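Local structure of protein YCGM (Escherichia coli, 1NR9) at residues 143-151 with 162-171. The protein is a putative isomerase of the fumarylacetoacetate hydrolase family that carries a bound magnesium ion. Residues are numbered along the deposited sequence; the frame is centred on the assembly and turned at random.
Sequences GDPQNTTLS and GTTADMIHKI
Gln146 reaches 162-171 because its CG stands anti to the backbone N (chi1 -163°) and the chain then bends at chi2, setting the amide between Thr164 and the start of helix 171-178, where Lys170 is the N-cap residue. Gln146 OE1 accepts from Ile171 N at 3.0 Å on a lone pair, in the carbonyl plane and nearly straight at 170°. From the other end of the amide, Gln146 NE2 gives a more bent bond to Thr164 O, also 3.0 Å; that oxygen receives Met167 N on the opposite face of its plane. One glutamine thus ties the 3-10 turn 164-166 to the first residue of helix 171-178, while the Lys170 side chain crosses that of Gln146 at about a right angle, with Lys170 CD 3.6 Å from Gln146 CD. Thr148 O is gripped twice by Thr164, through the backbone N (2.6 Å) and through OG1 (2.8 Å), whose chi1 of -49° keeps the hydroxyl beside its own backbone N. Further along, Leu150 and Gly162 form an antiparallel hydrogen-bonded pair, Leu150 N meeting Gly162 O at 2.9 Å. These bonds close the open end of the beta hairpin made by strands 149-154 and 157-163. Thr148 OG1 turns to Asp212, Leu150 packs on Phe211 of the adjoining strand 206-211, and Pro145 and Ile171, touching each other, rest on Tyr98 of strand 95-102 and on Leu75 and Val77 of strand 69-79, respectively.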
loop_
_atom_site.group_PDB
_atom_site.type_symbol
_atom_site.label_atom_id
_atom_site.label_comp_id
_atom_site.label_asym_id
_atom_site.label_seq_id
_atom_site.Cartn_x
_atom_site.Cartn_y
_atom_site.Cartn_z
ATOM N N GLY A 143 -19.744 9.060 -23.138
ATOM C CA GLY A 143 -20.306 7.758 -22.834
ATOM C C GLY A 143 -20.563 7.545 -21.360
ATOM O O GLY A 143 -20.237 8.399 -20.530
ATOM N N ASP A 144 -21.143 6.396 -21.027
ATOM C CA ASP A 144 -21.456 6.088 -19.640
ATOM C C ASP A 144 -20.399 5.203 -18.998
ATOM O O ASP A 144 -20.323 3.996 -19.263
ATOM C CB ASP A 144 -22.832 5.421 -19.543
ATOM C CG ASP A 144 -23.143 4.911 -18.144
ATOM O OD1 ASP A 144 -22.564 5.439 -17.165
ATOM O OD2 ASP A 144 -23.980 3.989 -18.024
ATOM N N PRO A 145 -19.565 5.796 -18.132
ATOM C CA PRO A 145 -18.525 5.012 -17.472
ATOM C C PRO A 145 -19.095 3.692 -16.980
ATOM O O PRO A 145 -18.492 2.640 -17.169
ATOM C CB PRO A 145 -18.101 5.917 -16.330
ATOM C CG PRO A 145 -18.263 7.279 -16.916
ATOM C CD PRO A 145 -19.587 7.181 -17.628
ATOM N N GLN A 146 -20.280 3.742 -16.380
ATOM C CA GLN A 146 -20.892 2.532 -15.844
ATOM C C GLN A 146 -21.295 1.543 -16.919
ATOM O O GLN A 146 -21.719 0.418 -16.623
ATOM C CB GLN A 146 -22.104 2.866 -14.988
ATOM C CG GLN A 146 -22.508 1.709 -14.104
ATOM C CD GLN A 146 -21.393 1.300 -13.149
ATOM O OE1 GLN A 146 -21.071 2.035 -12.201
ATOM N NE2 GLN A 146 -20.789 0.137 -13.396
ATOM N N ASN A 147 -21.166 1.967 -18.172
ATOM C CA ASN A 147 -21.504 1.106 -19.301
ATOM C C ASN A 147 -20.488 1.311 -20.421
ATOM O O ASN A 147 -20.832 1.652 -21.557
ATOM C CB ASN A 147 -22.918 1.401 -19.790
ATOM C CG ASN A 147 -23.396 0.395 -20.817
ATOM O OD1 ASN A 147 -23.177 -0.815 -20.679
ATOM N ND2 ASN A 147 -24.067 0.890 -21.851
ATOM N N THR A 148 -19.228 1.082 -20.060
ATOM C CA THR A 148 -18.093 1.225 -20.955
ATOM C C THR A 148 -17.466 -0.128 -21.297
ATOM O O THR A 148 -17.463 -1.057 -20.483
ATOM C CB THR A 148 -17.030 2.161 -20.321
ATOM O OG1 THR A 148 -17.445 3.522 -20.482
ATOM C CG2 THR A 148 -15.666 1.963 -20.957
ATOM N N THR A 149 -16.942 -0.212 -22.518
ATOM C CA THR A 149 -16.306 -1.413 -23.047
ATOM C C THR A 149 -14.844 -1.565 -22.630
ATOM O O THR A 149 -14.061 -0.628 -22.753
ATOM C CB THR A 149 -16.402 -1.406 -24.589
ATOM O OG1 THR A 149 -17.591 -2.099 -24.980
ATOM C CG2 THR A 149 -15.175 -2.053 -25.235
ATOM N N LEU A 150 -14.488 -2.752 -22.139
ATOM C CA LEU A 150 -13.115 -3.050 -21.718
ATOM C C LEU A 150 -12.601 -4.292 -22.441
ATOM O O LEU A 150 -13.246 -5.341 -22.420
ATOM C CB LEU A 150 -13.049 -3.304 -20.210
ATOM C CG LEU A 150 -13.314 -2.144 -19.252
ATOM C CD1 LEU A 150 -13.236 -2.653 -17.819
ATOM C CD2 LEU A 150 -12.289 -1.024 -19.491
ATOM N N SER A 151 -11.441 -4.185 -23.080
ATOM C CA SER A 151 -10.887 -5.329 -23.796
ATOM C C SER A 151 -9.371 -5.367 -23.778
ATOM O O SER A 151 -8.711 -4.322 -23.719
ATOM C CB SER A 151 -11.365 -5.330 -25.246
ATOM O OG SER A 151 -10.975 -4.136 -25.898
ATOM N N GLY A 162 -15.581 -7.282 -22.053
ATOM C CA GLY A 162 -16.691 -7.125 -21.135
ATOM C C GLY A 162 -17.108 -5.671 -21.131
ATOM O O GLY A 162 -16.525 -4.857 -21.852
ATOM N N THR A 163 -18.114 -5.340 -20.328
ATOM C CA THR A 163 -18.599 -3.964 -20.220
ATOM C C THR A 163 -18.670 -3.566 -18.744
ATOM O O THR A 163 -18.743 -4.418 -17.851
ATOM C CB THR A 163 -20.010 -3.810 -20.841
ATOM O OG1 THR A 163 -20.436 -2.446 -20.750
ATOM C CG2 THR A 163 -21.008 -4.678 -20.109
ATOM N N THR A 164 -18.654 -2.269 -18.488
ATOM C CA THR A 164 -18.706 -1.783 -17.123
ATOM C C THR A 164 -20.028 -2.116 -16.440
ATOM O O THR A 164 -20.127 -2.115 -15.212
ATOM C CB THR A 164 -18.498 -0.294 -17.109
ATOM O OG1 THR A 164 -17.348 0.008 -17.899
ATOM C CG2 THR A 164 -18.275 0.189 -15.699
ATOM N N ALA A 165 -21.045 -2.405 -17.239
ATOM C CA ALA A 165 -22.345 -2.743 -16.689
ATOM C C ALA A 165 -22.317 -4.076 -15.923
ATOM O O ALA A 165 -23.206 -4.350 -15.118
ATOM C CB ALA A 165 -23.372 -2.799 -17.813
ATOM N N ASP A 166 -21.298 -4.901 -16.161
ATOM C CA ASP A 166 -21.201 -6.196 -15.483
ATOM C C ASP A 166 -20.512 -6.139 -14.118
ATOM O O ASP A 166 -20.189 -7.176 -13.532
ATOM C CB ASP A 166 -20.466 -7.216 -16.360
ATOM C CG ASP A 166 -21.174 -7.480 -17.673
ATOM O OD1 ASP A 166 -22.407 -7.688 -17.655
ATOM O OD2 ASP A 166 -20.492 -7.489 -18.722
HETATM N N MSE A 167 -20.274 -4.931 -13.620
HETATM C CA MSE A 167 -19.636 -4.747 -12.321
HETATM C C MSE A 167 -20.636 -5.098 -11.223
HETATM O O MSE A 167 -21.811 -4.749 -11.330
HETATM C CB MSE A 167 -19.234 -3.289 -12.156
HETATM C CG MSE A 167 -17.755 -3.023 -12.039
HETATM SE SE MSE A 167 -17.461 -1.110 -11.908
HETATM C CE MSE A 167 -16.850 -0.976 -10.093
ATOM N N ILE A 168 -20.187 -5.778 -10.172
ATOM C CA ILE A 168 -21.095 -6.115 -9.078
ATOM C C ILE A 168 -21.387 -4.840 -8.286
ATOM O O ILE A 168 -22.550 -4.438 -8.143
ATOM C CB ILE A 168 -20.488 -7.156 -8.135
ATOM C CG1 ILE A 168 -20.115 -8.403 -8.925
ATOM C CG2 ILE A 168 -21.477 -7.499 -7.032
ATOM C CD1 ILE A 168 -21.236 -8.910 -9.792
ATOM N N HIS A 169 -20.326 -4.218 -7.769
ATOM C CA HIS A 169 -20.430 -2.958 -7.030
ATOM C C HIS A 169 -20.087 -1.878 -8.052
ATOM O O HIS A 169 -18.985 -1.851 -8.591
ATOM C CB HIS A 169 -19.424 -2.931 -5.887
ATOM C CG HIS A 169 -19.517 -4.120 -4.987
ATOM N ND1 HIS A 169 -20.381 -4.175 -3.914
ATOM C CD2 HIS A 169 -18.896 -5.323 -5.035
ATOM C CE1 HIS A 169 -20.289 -5.363 -3.341
ATOM N NE2 HIS A 169 -19.395 -6.079 -4.001
ATOM N N LYS A 170 -21.042 -1.002 -8.338
ATOM C CA LYS A 170 -20.825 0.053 -9.319
ATOM C C LYS A 170 -19.663 0.973 -8.921
ATOM O O LYS A 170 -19.113 0.861 -7.826
ATOM C CB LYS A 170 -22.127 0.841 -9.498
ATOM C CG LYS A 170 -23.334 -0.068 -9.734
ATOM C CD LYS A 170 -23.131 -0.942 -10.971
ATOM C CE LYS A 170 -24.171 -2.057 -11.096
ATOM N NZ LYS A 170 -24.052 -3.076 -10.007
ATOM N N ILE A 171 -19.300 1.891 -9.808
ATOM C CA ILE A 171 -18.191 2.790 -9.546
ATOM C C ILE A 171 -18.348 3.742 -8.373
ATOM O O ILE A 171 -17.522 3.711 -7.469
ATOM C CB ILE A 171 -17.827 3.608 -10.793
ATOM C CG1 ILE A 171 -17.460 2.660 -11.940
ATOM C CG2 ILE A 171 -16.660 4.553 -10.479
ATOM C CD1 ILE A 171 -17.096 3.377 -13.233
#